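PDB 4OIY: protein transport protein SEC7 from Saccharomyces cerevisiae, which activates the small GTPase ARF1 at the trans-Golgi network as a guanine nucleotide exchange factor, through its Sec7 domain, and so supports vesicle budding. Local coordinates for residues T145-H148 and N154-S157. Numbering follows the deposited sequence.
Sequences TDLH and NKMS
In the all-helical Sec7 domain, D146 and L147 in the last turn of helix 130-148 meet K155 and M156 of the loop that returns the chain to helix 158-164. The carbonyls of D146 and L147 point toward the loop. D146 O receives a CA-H...O contact from K155 CA at 3.5 Å, nearly straight at 164°. L147 O meets K155 CE at 3.3 Å: the extended lysine chain passes over this helix end, where its methylene next to the ammonium is mildly polarised and suits a carbonyl oxygen. L147 crosses that chain at about a right angle; its branched, apolar side chain lets one methyl touch K155 CB, with L147 CD2 also 3.5 Å from M156 O. M156 sets its CG anti to the backbone N (chi1 -171°) and bends at its last torsion, bringing M156 CE to 3.3 Å from D146 OD2. Flexible and apolar, the methionine fills the buried side, where it also packs on M142, L143 and F161. The buried carboxylate is held through D146 OD2, which forms a salt bridge with K153 and accepts a hydrogen bond from a water 3.0 Å away; the same water donates to N154 O. S157 OG caps E160 N at the start of helix 158-164. Direct contact is thus van der Waals and weakly polar, while K153 and the donating water are both consistent with an ionised D146.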
loop_
_atom_site.group_PDB
_atom_site.type_symbol
_atom_site.label_atom_id
_atom_site.label_comp_id
_atom_site.label_asym_id
_atom_site.label_seq_id
_atom_site.Cartn_x
_atom_site.Cartn_y
_atom_site.Cartn_z
ATOM N N THR A 145 -10.179 4.294 -9.665
ATOM C CA THR A 145 -11.444 4.770 -9.113
ATOM C C THR A 145 -12.427 5.143 -10.223
ATOM O O THR A 145 -13.569 4.682 -10.219
ATOM C CB THR A 145 -11.209 5.978 -8.192
ATOM O OG1 THR A 145 -10.446 5.565 -7.050
ATOM C CG2 THR A 145 -12.522 6.567 -7.712
ATOM N N ASP A 146 -11.988 5.951 -11.183
ATOM C CA ASP A 146 -12.904 6.451 -12.215
ATOM C C ASP A 146 -13.379 5.360 -13.164
ATOM O O ASP A 146 -14.472 5.458 -13.704
ATOM C CB ASP A 146 -12.296 7.619 -12.998
ATOM C CG ASP A 146 -12.203 8.898 -12.172
ATOM O OD1 ASP A 146 -12.621 8.896 -10.988
ATOM O OD2 ASP A 146 -11.705 9.906 -12.715
ATOM N N LEU A 147 -12.580 4.316 -13.368
ATOM C CA LEU A 147 -13.015 3.216 -14.223
ATOM C C LEU A 147 -13.945 2.244 -13.499
ATOM O O LEU A 147 -14.876 1.716 -14.117
ATOM C CB LEU A 147 -11.819 2.461 -14.811
ATOM C CG LEU A 147 -11.023 3.210 -15.881
ATOM C CD1 LEU A 147 -9.946 2.300 -16.446
ATOM C CD2 LEU A 147 -11.916 3.721 -17.002
ATOM N N HIS A 148 -13.712 2.016 -12.205
ATOM C CA HIS A 148 -14.359 0.912 -11.488
ATOM C C HIS A 148 -15.275 1.278 -10.315
ATOM O O HIS A 148 -16.167 0.496 -9.979
ATOM C CB HIS A 148 -13.288 -0.055 -10.983
ATOM C CG HIS A 148 -12.544 -0.743 -12.080
ATOM N ND1 HIS A 148 -11.221 -0.478 -12.369
ATOM C CD2 HIS A 148 -12.947 -1.673 -12.976
ATOM C CE1 HIS A 148 -10.845 -1.218 -13.395
ATOM N NE2 HIS A 148 -11.873 -1.953 -13.781
ATOM N N ASN A 154 -17.787 10.395 -14.665
ATOM C CA ASN A 154 -17.741 9.480 -15.797
ATOM C C ASN A 154 -16.397 8.757 -15.863
ATOM O O ASN A 154 -15.396 9.216 -15.301
ATOM C CB ASN A 154 -17.966 10.228 -17.117
ATOM C CG ASN A 154 -19.425 10.590 -17.352
ATOM O OD1 ASN A 154 -20.273 9.719 -17.589
ATOM N ND2 ASN A 154 -19.723 11.881 -17.314
ATOM N N LYS A 155 -16.378 7.633 -16.562
ATOM C CA LYS A 155 -15.137 6.906 -16.803
ATOM C C LYS A 155 -14.101 7.811 -17.453
ATOM O O LYS A 155 -14.406 8.560 -18.378
ATOM C CB LYS A 155 -15.384 5.684 -17.686
ATOM C CG LYS A 155 -16.055 4.554 -16.930
ATOM C CD LYS A 155 -16.269 3.317 -17.786
ATOM C CE LYS A 155 -16.526 2.108 -16.906
ATOM N NZ LYS A 155 -16.925 0.888 -17.656
ATOM N N MET A 156 -12.873 7.731 -16.951
ATOM C CA MET A 156 -11.748 8.469 -17.504
ATOM C C MET A 156 -11.312 7.818 -18.813
ATOM O O MET A 156 -11.119 6.608 -18.870
ATOM C CB MET A 156 -10.579 8.467 -16.520
ATOM C CG MET A 156 -9.439 9.386 -16.926
ATOM S SD MET A 156 -8.026 9.296 -15.810
ATOM C CE MET A 156 -8.748 9.900 -14.289
ATOM N N SER A 157 -11.151 8.623 -19.856
ATOM C CA SER A 157 -10.704 8.117 -21.148
ATOM C C SER A 157 -9.199 7.956 -21.134
ATOM O O SER A 157 -8.505 8.588 -20.335
ATOM C CB SER A 157 -11.096 9.066 -22.286
ATOM O OG SER A 157 -10.456 10.324 -22.144
HETATM O O HOH W 1 -13.024 10.857 -15.181
#